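Local coordinates for probable glucarate dehydratase (Mycobacterium smegmatis str. MC2 155, PDB 3VDG), which probably dehydrates glucarate or a related acid sugar, as a metal-dependent member of the enolase superfamily, at residues V102-I107 with S128-D133; A199-M204 with E230-A235; V60-T65 with D408-L413; S96-N101 with Q149-P154. All blocks are in the same frame, centred on the assembly; numbering follows the deposited sequence.

Contact 1 of 4, residues V102-I107 with S128-D133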
loop_
_atom_site.group_PDB
_atom_site.type_symbol
_atom_site.label_atom_id
_atom_site.label_comp_id
_atom_site.label_asym_id
_atom_site.label_seq_id
_atom_site.Cartn_x
_atom_site.Cartn_y
_atom_site.Cartn_z
ATOM N N VAL A 102 11.722 -9.425 -0.011
ATOM C CA VAL A 102 12.579 -10.512 0.438
ATOM C C VAL A 102 13.499 -10.025 1.565
ATOM O O VAL A 102 13.740 -10.742 2.532
ATOM C CB VAL A 102 13.440 -11.054 -0.743
ATOM C CG1 VAL A 102 14.644 -11.818 -0.234
ATOM C CG2 VAL A 102 12.595 -11.928 -1.675
ATOM N N ILE A 103 14.016 -8.804 1.429
ATOM C CA ILE A 103 14.955 -8.265 2.401
ATOM C C ILE A 103 14.284 -8.136 3.770
ATOM O O ILE A 103 14.878 -8.471 4.798
ATOM C CB ILE A 103 15.595 -6.943 1.909
ATOM C CG1 ILE A 103 16.669 -7.243 0.842
ATOM C CG2 ILE A 103 16.243 -6.159 3.047
ATOM C CD1 ILE A 103 17.048 -6.008 0.051
ATOM N N ARG A 104 13.025 -7.696 3.799
ATOM C CA ARG A 104 12.358 -7.605 5.098
ATOM C C ARG A 104 12.229 -8.985 5.727
ATOM O O ARG A 104 12.434 -9.152 6.948
ATOM C CB ARG A 104 10.970 -6.947 5.011
ATOM C CG ARG A 104 10.348 -6.700 6.390
ATOM C CD ARG A 104 8.908 -6.199 6.288
ATOM N NE ARG A 104 8.383 -5.844 7.612
ATOM C CZ ARG A 104 7.914 -6.724 8.495
ATOM N NH1 ARG A 104 7.890 -8.018 8.194
ATOM N NH2 ARG A 104 7.473 -6.308 9.686
ATOM N N ALA A 105 11.869 -9.976 4.914
ATOM C CA ALA A 105 11.657 -11.315 5.457
ATOM C C ALA A 105 12.976 -11.897 6.000
ATOM O O ALA A 105 12.984 -12.559 7.038
ATOM C CB ALA A 105 11.041 -12.238 4.405
ATOM N N LEU A 106 14.086 -11.668 5.294
ATOM C CA LEU A 106 15.401 -12.115 5.785
ATOM C C LEU A 106 15.756 -11.465 7.115
ATOM O O LEU A 106 16.367 -12.086 7.997
ATOM C CB LEU A 106 16.497 -11.807 4.761
ATOM C CG LEU A 106 16.434 -12.603 3.450
ATOM C CD1 LEU A 106 17.434 -12.074 2.424
ATOM C CD2 LEU A 106 16.714 -14.065 3.735
ATOM N N ILE A 107 15.391 -10.197 7.259
ATOM C CA ILE A 107 15.672 -9.460 8.488
ATOM C C ILE A 107 14.823 -10.011 9.625
ATOM O O ILE A 107 15.313 -10.185 10.736
ATOM C CB ILE A 107 15.477 -7.946 8.309
ATOM C CG1 ILE A 107 16.615 -7.386 7.452
ATOM C CG2 ILE A 107 15.478 -7.228 9.665
ATOM C CD1 ILE A 107 16.460 -5.915 7.114
ATOM N N SER A 128 5.524 0.263 21.588
ATOM C CA SER A 128 4.801 -0.807 20.908
ATOM C C SER A 128 5.101 -0.941 19.408
ATOM O O SER A 128 4.385 -1.638 18.695
ATOM C CB SER A 128 3.289 -0.687 21.157
ATOM O OG SER A 128 2.779 0.578 20.766
ATOM N N ALA A 129 6.164 -0.293 18.925
ATOM C CA ALA A 129 6.485 -0.386 17.485
ATOM C C ALA A 129 7.168 -1.712 17.138
ATOM O O ALA A 129 7.838 -2.309 17.979
ATOM C CB ALA A 129 7.326 0.799 17.023
ATOM N N SER A 130 6.974 -2.177 15.910
ATOM C CA SER A 130 7.577 -3.426 15.434
ATOM C C SER A 130 9.097 -3.328 15.438
ATOM O O SER A 130 9.673 -2.334 14.965
ATOM C CB SER A 130 7.085 -3.738 14.016
ATOM O OG SER A 130 7.981 -4.588 13.306
ATOM N N VAL A 131 9.759 -4.336 16.000
ATOM C CA VAL A 131 11.218 -4.353 15.980
ATOM C C VAL A 131 11.736 -4.596 14.561
ATOM O O VAL A 131 12.703 -3.967 14.137
ATOM C CB VAL A 131 11.806 -5.417 16.922
ATOM C CG1 VAL A 131 13.317 -5.509 16.719
ATOM C CG2 VAL A 131 11.499 -5.053 18.369
ATOM N N VAL A 132 11.092 -5.496 13.827
ATOM C CA VAL A 132 11.520 -5.795 12.468
ATOM C C VAL A 132 11.423 -4.525 11.616
ATOM O O VAL A 132 12.344 -4.169 10.875
ATOM C CB VAL A 132 10.691 -6.929 11.855
ATOM C CG1 VAL A 132 10.937 -7.034 10.355
ATOM C CG2 VAL A 132 11.044 -8.249 12.541
ATOM N N ASP A 133 10.314 -3.815 11.742
ATOM C CA ASP A 133 10.154 -2.584 10.944
ATOM C C ASP A 133 11.182 -1.494 11.251
ATOM O O ASP A 133 11.657 -0.835 10.333
ATOM C CB ASP A 133 8.708 -2.080 10.978
ATOM C CG ASP A 133 7.777 -2.915 10.069
ATOM O OD1 ASP A 133 8.228 -3.411 9.005
ATOM O OD2 ASP A 133 6.585 -3.080 10.408
#
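Arg104 lays one face of its guanidinium group over a methyl of Val132, whose CG1 lies 3.6 Å from Arg104 CZ, above the centre of the plane. The two side chains cross at about a right angle. The edge of the same group faces Asp133 and grips it side-on, both nitrogens converging on a single oxygen. Arg104 NE donates to Asp133 OD1 at 2.8 Å, and NH2 reaches the same OD1 at 3.1 Å along a more bent path. The acceptor lies in the guanidinium plane, but the carboxylate is turned 59° from that plane, and both nitrogens approach from the same face of the carboxylate. An extended chain, with CG anti to the backbone N (chi1 -173°), carries the group from helix 100-111 to the start of helix 131-151. Arg325 makes a second salt bridge to Asp133 OD1, so this buried oxygen probably keeps its negative charge between two arginines.

Ser130, the N-cap of helix 131-151, accepts through OG from Asp133 N at 2.9 Å, which probably steadies the backbone carrying the carboxylate; OG also bonds Asp114. This capped helix start with a buried salt bridge joins two helices of the enolase-type N-terminal capping domain.

Contact 2 of 4, residues A199-M204 with E230-A235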
loop_
_atom_site.group_PDB
_atom_site.type_symbol
_atom_site.label_atom_id
_atom_site.label_comp_id
_atom_site.label_asym_id
_atom_site.label_seq_id
_atom_site.Cartn_x
_atom_site.Cartn_y
_atom_site.Cartn_z
ATOM N N ALA A 199 7.883 33.794 22.087
ATOM C CA ALA A 199 9.159 34.329 21.619
ATOM C C ALA A 199 9.922 33.289 20.804
ATOM O O ALA A 199 10.574 33.600 19.814
ATOM C CB ALA A 199 10.012 34.790 22.796
ATOM N N GLN A 200 9.854 32.044 21.247
ATOM C CA GLN A 200 10.532 30.962 20.570
ATOM C C GLN A 200 9.915 30.776 19.183
ATOM O O GLN A 200 10.634 30.625 18.202
ATOM C CB GLN A 200 10.403 29.696 21.400
ATOM C CG GLN A 200 11.087 28.482 20.805
ATOM C CD GLN A 200 10.828 27.237 21.646
ATOM O OE1 GLN A 200 10.112 26.347 21.222
ATOM N NE2 GLN A 200 11.397 27.188 22.852
ATOM N N ALA A 201 8.587 30.813 19.108
ATOM C CA ALA A 201 7.868 30.721 17.831
ATOM C C ALA A 201 8.291 31.824 16.855
ATOM O O ALA A 201 8.499 31.573 15.670
ATOM C CB ALA A 201 6.365 30.780 18.059
ATOM N N ARG A 202 8.403 33.053 17.344
ATOM C CA ARG A 202 8.794 34.158 16.467
ATOM C C ARG A 202 10.178 33.933 15.876
ATOM O O ARG A 202 10.397 34.137 14.675
ATOM C CB ARG A 202 8.776 35.484 17.224
ATOM C CG ARG A 202 7.399 36.013 17.537
ATOM C CD ARG A 202 7.516 37.393 18.165
ATOM N NE ARG A 202 6.316 37.773 18.903
ATOM C CZ ARG A 202 5.167 38.093 18.324
ATOM N NH1 ARG A 202 5.062 38.066 17.001
ATOM N NH2 ARG A 202 4.123 38.434 19.062
ATOM N N ARG A 203 11.118 33.515 16.720
ATOM C CA ARG A 203 12.479 33.289 16.276
ATOM C C ARG A 203 12.501 32.177 15.229
ATOM O O ARG A 203 13.138 32.300 14.192
ATOM C CB ARG A 203 13.369 32.925 17.465
ATOM C CG ARG A 203 14.859 32.875 17.155
ATOM C CD ARG A 203 15.682 32.707 18.431
ATOM N NE ARG A 203 17.118 32.897 18.208
ATOM C CZ ARG A 203 17.983 31.914 17.946
ATOM N NH1 ARG A 203 17.577 30.655 17.869
ATOM N NH2 ARG A 203 19.265 32.186 17.762
ATOM N N MET A 204 11.789 31.089 15.501
ATOM C CA MET A 204 11.800 29.926 14.605
ATOM C C MET A 204 11.098 30.227 13.277
ATOM O O MET A 204 11.586 29.885 12.194
ATOM C CB MET A 204 11.137 28.735 15.297
ATOM C CG MET A 204 11.489 27.391 14.695
ATOM S SD MET A 204 10.556 26.050 15.495
ATOM C CE MET A 204 11.462 25.883 17.021
ATOM N N GLU A 230 -3.214 29.685 23.517
ATOM C CA GLU A 230 -3.983 30.894 23.204
ATOM C C GLU A 230 -3.093 32.089 22.869
ATOM O O GLU A 230 -3.447 32.901 22.016
ATOM C CB GLU A 230 -4.945 31.258 24.337
ATOM C CG GLU A 230 -5.550 30.052 25.014
ATOM C CD GLU A 230 -7.059 30.081 25.015
ATOM O OE1 GLU A 230 -7.642 30.486 23.985
ATOM O OE2 GLU A 230 -7.656 29.671 26.035
ATOM N N ALA A 231 -1.940 32.194 23.521
ATOM C CA ALA A 231 -0.993 33.253 23.189
ATOM C C ALA A 231 -0.446 33.066 21.784
ATOM O O ALA A 231 -0.236 34.042 21.047
ATOM C CB ALA A 231 0.148 33.305 24.196
ATOM N N LEU A 232 -0.189 31.816 21.412
ATOM C CA LEU A 232 0.263 31.534 20.055
ATOM C C LEU A 232 -0.812 31.953 19.070
ATOM O O LEU A 232 -0.507 32.557 18.042
ATOM C CB LEU A 232 0.609 30.046 19.871
ATOM C CG LEU A 232 1.903 29.645 20.580
ATOM C CD1 LEU A 232 2.001 28.130 20.723
ATOM C CD2 LEU A 232 3.117 30.200 19.839
ATOM N N ARG A 233 -2.067 31.620 19.371
ATOM C CA ARG A 233 -3.165 31.969 18.477
ATOM C C ARG A 233 -3.222 33.495 18.317
ATOM O O ARG A 233 -3.438 34.016 17.212
ATOM C CB ARG A 233 -4.500 31.427 19.010
ATOM C CG ARG A 233 -5.765 31.884 18.282
ATOM C CD ARG A 233 -5.707 31.762 16.759
ATOM N NE ARG A 233 -5.881 30.388 16.264
ATOM C CZ ARG A 233 -4.992 29.743 15.508
ATOM N NH1 ARG A 233 -3.863 30.342 15.147
ATOM N NH2 ARG A 233 -5.230 28.495 15.110
ATOM N N ALA A 234 -3.016 34.207 19.421
ATOM C CA ALA A 234 -3.047 35.679 19.395
ATOM C C ALA A 234 -1.919 36.234 18.542
ATOM O O ALA A 234 -2.111 37.172 17.773
ATOM C CB ALA A 234 -2.982 36.257 20.810
ATOM N N ALA A 235 -0.729 35.663 18.673
ATOM C CA ALA A 235 0.422 36.169 17.911
ATOM C C ALA A 235 0.434 35.747 16.430
ATOM O O ALA A 235 1.006 36.450 15.595
ATOM C CB ALA A 235 1.722 35.767 18.584
HETATM O O HOH W 1 2.282 38.669 16.371
#
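Helices 194-208 and 222-235 approach through Ala201 and Leu232, whose CA atoms are 8.0 Å apart, with Arg202 and Ala235 the next pair at 8.7 Å. They are successive outer helices of the (beta/alpha) barrel of the enolase C-terminal domain, packed side by side over strand 166-174. The inner part of the contact is apolar: the methyl of Ala201 points at the other helix and meets one branch of Leu232, CB to CD2, at 3.7 Å. The CB of Leu232 does not itself point across, but with CG anti to the carbonyl carbon (chi1 -72°) the chain swings CD2 toward Ala201. Leu173 of strand 166-174 touches both side chains from the barrel wall, while Ile197 and Val198 extend the packing along helix 194-208.

The outer part belongs to Arg202. Its chain runs extended from CG to NE toward the C-terminal end of helix 222-235, where NH2 comes within 3.6 Å of Ala235 CB, at an oblique angle to the guanidinium plane. A water lies at the edge of that group, in its plane. It accepts from Arg202 NH1 at 2.9 Å, and its oxygen lies 2.7 Å from Ala235 O, to which it donates.

The positive group is placed where the partial negative charge of the helix C terminus should favour it, so a small apolar contact on the inner side is joined by a water-mediated polar link on the solvent side.

Contact 3 of 4, residues V60-T65 with D408-L413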
loop_
_atom_site.group_PDB
_atom_site.type_symbol
_atom_site.label_atom_id
_atom_site.label_comp_id
_atom_site.label_asym_id
_atom_site.label_seq_id
_atom_site.Cartn_x
_atom_site.Cartn_y
_atom_site.Cartn_z
ATOM N N VAL A 60 23.988 6.141 10.867
ATOM C CA VAL A 60 23.983 6.318 9.412
ATOM C C VAL A 60 24.291 4.986 8.764
ATOM O O VAL A 60 25.279 4.309 9.129
ATOM C CB VAL A 60 25.033 7.352 8.993
ATOM C CG1 VAL A 60 25.223 7.343 7.470
ATOM C CG2 VAL A 60 24.622 8.741 9.495
ATOM N N ILE A 61 23.432 4.582 7.830
ATOM C CA ILE A 61 23.641 3.373 7.041
ATOM C C ILE A 61 24.157 3.761 5.672
ATOM O O ILE A 61 23.556 4.583 4.985
ATOM C CB ILE A 61 22.352 2.525 6.857
ATOM C CG1 ILE A 61 22.056 1.687 8.104
ATOM C CG2 ILE A 61 22.510 1.529 5.708
ATOM C CD1 ILE A 61 21.617 2.498 9.295
ATOM N N GLN A 62 25.291 3.177 5.293
ATOM C CA GLN A 62 25.789 3.293 3.921
ATOM C C GLN A 62 25.696 1.886 3.363
ATOM O O GLN A 62 26.364 0.962 3.849
ATOM C CB GLN A 62 27.230 3.810 3.900
ATOM C CG GLN A 62 27.340 5.327 4.017
ATOM C CD GLN A 62 28.766 5.786 4.299
ATOM O OE1 GLN A 62 29.350 5.423 5.318
ATOM N NE2 GLN A 62 29.325 6.584 3.398
ATOM N N LEU A 63 24.812 1.699 2.388
ATOM C CA LEU A 63 24.525 0.358 1.899
ATOM C C LEU A 63 25.263 0.222 0.569
ATOM O O LEU A 63 24.952 0.929 -0.387
ATOM C CB LEU A 63 23.010 0.177 1.703
ATOM C CG LEU A 63 22.597 -1.194 1.170
ATOM C CD1 LEU A 63 22.827 -2.237 2.247
ATOM C CD2 LEU A 63 21.139 -1.230 0.715
ATOM N N ASP A 64 26.246 -0.676 0.527
ATOM C CA ASP A 64 27.139 -0.826 -0.626
ATOM C C ASP A 64 26.692 -1.951 -1.561
ATOM O O ASP A 64 26.180 -2.976 -1.104
ATOM C CB ASP A 64 28.555 -1.099 -0.114
ATOM C CG ASP A 64 29.087 0.055 0.737
ATOM O OD1 ASP A 64 28.911 1.222 0.328
ATOM O OD2 ASP A 64 29.668 -0.197 1.812
ATOM N N THR A 65 26.893 -1.763 -2.865
ATOM C CA THR A 65 26.434 -2.734 -3.873
ATOM C C THR A 65 27.573 -3.127 -4.823
ATOM O O THR A 65 28.598 -2.448 -4.891
ATOM C CB THR A 65 25.307 -2.156 -4.752
ATOM O OG1 THR A 65 25.829 -1.070 -5.531
ATOM C CG2 THR A 65 24.127 -1.669 -3.903
ATOM N N ASP A 408 33.815 14.069 5.807
ATOM C CA ASP A 408 34.468 14.788 6.901
ATOM C C ASP A 408 33.471 15.105 8.002
ATOM O O ASP A 408 33.799 15.022 9.187
ATOM C CB ASP A 408 35.108 16.087 6.409
ATOM C CG ASP A 408 36.369 15.842 5.592
ATOM O OD1 ASP A 408 36.997 14.766 5.722
ATOM O OD2 ASP A 408 36.726 16.731 4.808
ATOM N N ALA A 409 32.254 15.470 7.612
ATOM C CA ALA A 409 31.205 15.745 8.595
ATOM C C ALA A 409 30.771 14.478 9.333
ATOM O O ALA A 409 30.583 14.499 10.553
ATOM C CB ALA A 409 30.021 16.417 7.934
ATOM N N LEU A 410 30.587 13.389 8.588
ATOM C CA LEU A 410 30.296 12.081 9.170
ATOM C C LEU A 410 31.340 11.661 10.184
ATOM O O LEU A 410 30.989 11.181 11.267
ATOM C CB LEU A 410 30.165 10.984 8.088
ATOM C CG LEU A 410 29.884 9.562 8.575
ATOM C CD1 LEU A 410 28.545 9.520 9.319
ATOM C CD2 LEU A 410 29.881 8.545 7.432
ATOM N N ALA A 411 32.621 11.825 9.842
ATOM C CA ALA A 411 33.697 11.410 10.753
ATOM C C ALA A 411 33.704 12.272 12.017
ATOM O O ALA A 411 33.939 11.771 13.126
ATOM C CB ALA A 411 35.055 11.468 10.055
ATOM N N ALA A 412 33.429 13.563 11.844
ATOM C CA ALA A 412 33.381 14.483 12.980
ATOM C C ALA A 412 32.248 14.133 13.933
ATOM O O ALA A 412 32.437 14.124 15.152
ATOM C CB ALA A 412 33.243 15.919 12.505
ATOM N N LEU A 413 31.062 13.842 13.396
ATOM C CA LEU A 413 29.944 13.479 14.282
ATOM C C LEU A 413 30.099 12.083 14.865
ATOM O O LEU A 413 29.538 11.781 15.916
ATOM C CB LEU A 413 28.581 13.637 13.590
ATOM C CG LEU A 413 28.235 15.045 13.104
ATOM C CD1 LEU A 413 26.818 15.030 12.540
ATOM C CD2 LEU A 413 28.357 16.090 14.201
#
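Leu410 of helix 407-420 carries its side of the contact alone, sending its two methyl branches to two residues on one face of strand 55-65. The fuller packing is at Val60. Leu410 CD1 rests against Val60 CG2 at 4.0 Å and stands almost as near its CB, at 4.1 Å, while Thr36 and Val38 of the adjoining strand 30-41 also touch the leucine. With CG anti to the backbone N (chi1 179°), Leu410 projects from the helix onto the sheet, and its two branches divide between the strand residues.

The other half is looser and mixed in character. Leu410 CD2 meets the amide oxygen of Gln62, CD2 to OE1, at 3.8 Å, and the glutamine and leucine run antiparallel alongside each other. This is van der Waals contact between a methyl and a polar atom. The amide is steadied from its other end: Gln62 NE2 donates to Glu407 at the start of the same helix, which should limit the amide's rotation and is consistent with OE1 facing the leucine. Ala411 and Ala412 face solvent on the far side of the helix.

Val60 and Gln62 belong to the central strand of the antiparallel three-stranded sheet, between 30-41 and 70-75, in the N-terminal capping domain of the enolase fold. The late helix 407-420 is brought onto one face of that sheet; on the other, Ile61 and Leu63 pack against helix 131-151, so the sheet is held between a late helix and an early one.

Contact 4 of 4, residues S96-N101 with Q149-P154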
loop_
_atom_site.group_PDB
_atom_site.type_symbol
_atom_site.label_atom_id
_atom_site.label_comp_id
_atom_site.label_asym_id
_atom_site.label_seq_id
_atom_site.Cartn_x
_atom_site.Cartn_y
_atom_site.Cartn_z
ATOM N N SER A 96 19.305 -8.402 -4.178
ATOM C CA SER A 96 19.037 -7.276 -5.072
ATOM C C SER A 96 18.433 -6.112 -4.300
ATOM O O SER A 96 17.566 -6.337 -3.469
ATOM C CB SER A 96 18.026 -7.692 -6.134
ATOM O OG SER A 96 17.616 -6.565 -6.893
ATOM N N VAL A 97 18.828 -4.882 -4.614
ATOM C CA VAL A 97 18.266 -3.718 -3.921
ATOM C C VAL A 97 16.827 -3.484 -4.348
ATOM O O VAL A 97 16.153 -2.666 -3.747
ATOM C CB VAL A 97 19.074 -2.414 -4.172
ATOM C CG1 VAL A 97 20.480 -2.522 -3.578
ATOM C CG2 VAL A 97 19.145 -2.078 -5.659
ATOM N N PHE A 98 16.365 -4.176 -5.394
ATOM C CA PHE A 98 14.958 -4.089 -5.793
ATOM C C PHE A 98 14.093 -5.122 -5.061
ATOM O O PHE A 98 12.860 -5.070 -5.117
ATOM C CB PHE A 98 14.812 -4.263 -7.313
ATOM C CG PHE A 98 15.321 -3.086 -8.101
ATOM C CD1 PHE A 98 14.471 -2.031 -8.422
ATOM C CD2 PHE A 98 16.649 -3.025 -8.510
ATOM C CE1 PHE A 98 14.924 -0.939 -9.136
ATOM C CE2 PHE A 98 17.112 -1.927 -9.220
ATOM C CZ PHE A 98 16.254 -0.884 -9.536
ATOM N N SER A 99 14.735 -6.053 -4.367
ATOM C CA SER A 99 13.987 -7.116 -3.672
ATOM C C SER A 99 13.723 -6.768 -2.200
ATOM O O SER A 99 14.095 -7.514 -1.299
ATOM C CB SER A 99 14.716 -8.458 -3.769
ATOM O OG SER A 99 14.808 -8.914 -5.113
ATOM N N THR A 100 13.042 -5.655 -1.963
ATOM C CA THR A 100 12.813 -5.194 -0.605
ATOM C C THR A 100 11.846 -6.092 0.185
ATOM O O THR A 100 11.979 -6.198 1.400
ATOM C CB THR A 100 12.378 -3.709 -0.573
ATOM O OG1 THR A 100 11.269 -3.530 -1.458
ATOM C CG2 THR A 100 13.561 -2.802 -1.039
ATOM N N ASN A 101 10.906 -6.757 -0.491
ATOM C CA ASN A 101 10.018 -7.713 0.202
ATOM C C ASN A 101 10.842 -8.851 0.807
ATOM O O ASN A 101 10.681 -9.210 1.977
ATOM C CB ASN A 101 8.981 -8.321 -0.745
ATOM C CG ASN A 101 7.901 -7.328 -1.160
ATOM O OD1 ASN A 101 7.591 -6.395 -0.423
ATOM N ND2 ASN A 101 7.342 -7.517 -2.357
ATOM N N GLN A 149 19.242 5.883 -7.893
ATOM C CA GLN A 149 20.503 6.220 -8.533
ATOM C C GLN A 149 20.711 5.406 -9.803
ATOM O O GLN A 149 21.133 5.921 -10.831
ATOM C CB GLN A 149 21.682 5.983 -7.593
ATOM C CG GLN A 149 21.739 6.961 -6.424
ATOM C CD GLN A 149 22.846 6.574 -5.482
ATOM O OE1 GLN A 149 23.983 6.375 -5.920
ATOM N NE2 GLN A 149 22.522 6.410 -4.189
ATOM N N VAL A 150 20.425 4.122 -9.736
ATOM C CA VAL A 150 20.687 3.277 -10.894
ATOM C C VAL A 150 19.685 3.507 -12.040
ATOM O O VAL A 150 20.032 3.346 -13.206
ATOM C CB VAL A 150 20.810 1.786 -10.484
ATOM C CG1 VAL A 150 19.438 1.168 -10.343
ATOM C CG2 VAL A 150 21.657 1.020 -11.503
ATOM N N THR A 151 18.464 3.930 -11.716
ATOM C CA THR A 151 17.456 4.219 -12.739
ATOM C C THR A 151 17.436 5.691 -13.174
ATOM O O THR A 151 16.721 6.059 -14.102
ATOM C CB THR A 151 16.032 3.884 -12.253
ATOM O OG1 THR A 151 15.740 4.628 -11.066
ATOM C CG2 THR A 151 15.899 2.402 -11.969
ATOM N N GLY A 152 18.187 6.540 -12.484
ATOM C CA GLY A 152 18.135 7.962 -12.773
ATOM C C GLY A 152 16.859 8.640 -12.297
ATOM O O GLY A 152 16.523 9.707 -12.793
ATOM N N ARG A 153 16.145 8.038 -11.342
ATOM C CA ARG A 153 14.854 8.611 -10.869
ATOM C C ARG A 153 14.944 9.060 -9.401
ATOM O O ARG A 153 15.633 8.429 -8.605
ATOM C CB ARG A 153 13.688 7.603 -10.980
ATOM C CG ARG A 153 13.553 6.836 -12.311
ATOM C CD ARG A 153 13.554 7.765 -13.521
ATOM N NE ARG A 153 12.502 8.772 -13.431
ATOM C CZ ARG A 153 12.316 9.718 -14.341
ATOM N NH1 ARG A 153 13.132 9.774 -15.398
ATOM N NH2 ARG A 153 11.327 10.600 -14.196
ATOM N N PRO A 154 14.257 10.159 -9.045
ATOM C CA PRO A 154 14.194 10.517 -7.638
ATOM C C PRO A 154 13.354 9.464 -6.900
ATOM O O PRO A 154 12.511 8.798 -7.493
ATOM C CB PRO A 154 13.469 11.870 -7.638
ATOM C CG PRO A 154 12.681 11.883 -8.916
ATOM C CD PRO A 154 13.517 11.108 -9.899
#
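The CZ end of the Phe98 ring meets two methyls of the other segment, Val150 CG1 at 3.9 Å and Thr151 CG2 at 4.1 Å, both lying at the ring edge near its plane. The contact across the segments is thus apolar. Val150 places CG1 between its backbone N and carbonyl carbon (chi1 82°), which aims this branch at the ring.

Hydrogen bonds shape each segment separately. Ser96 OG accepts from Phe98 N at 3.1 Å, an ST turn, and Ser99 N bonds to Ser96 O at 3.0 Å to close a type I beta turn that presents the phenylalanine. In the partner segment, Thr151 OG1 is hydrogen-bonded to Gln147 O, leaving its methyl for the ring, and Gly152 breaks the helix with positive phi.

Cation-pi contacts link the subunits: Phe98 pairs with Arg153 of the second subunit, and Arg153 with Phe98 of that subunit, in a reciprocal exchange. Thr151 also packs on Thr151 of the second subunit. Turn and helix end, both in the N-terminal region that precedes the barrel strands, therefore form part of a symmetric dimer interface.

In the fold
From the N terminus, strand 55-65 opens the longest loop, which contact 3 closes only when the chain reaches helix 407-420; the other three contacts are nested within it. Contact 4 closes a shorter loop between the turn before helix 100-111 and the end of helix 131-151, and contact 1 lies inside that loop, joining the same two helices. These two touch through Ile103 and Ser96, while Thr65 and Val97 connect contacts 3 and 4. Contact 2 follows in series with contacts 1 and 4, pairing neighbouring helices on the outer layer of the barrel, with its centre about 41 Å from that of contact 1 and on the opposite side of the chain's centre.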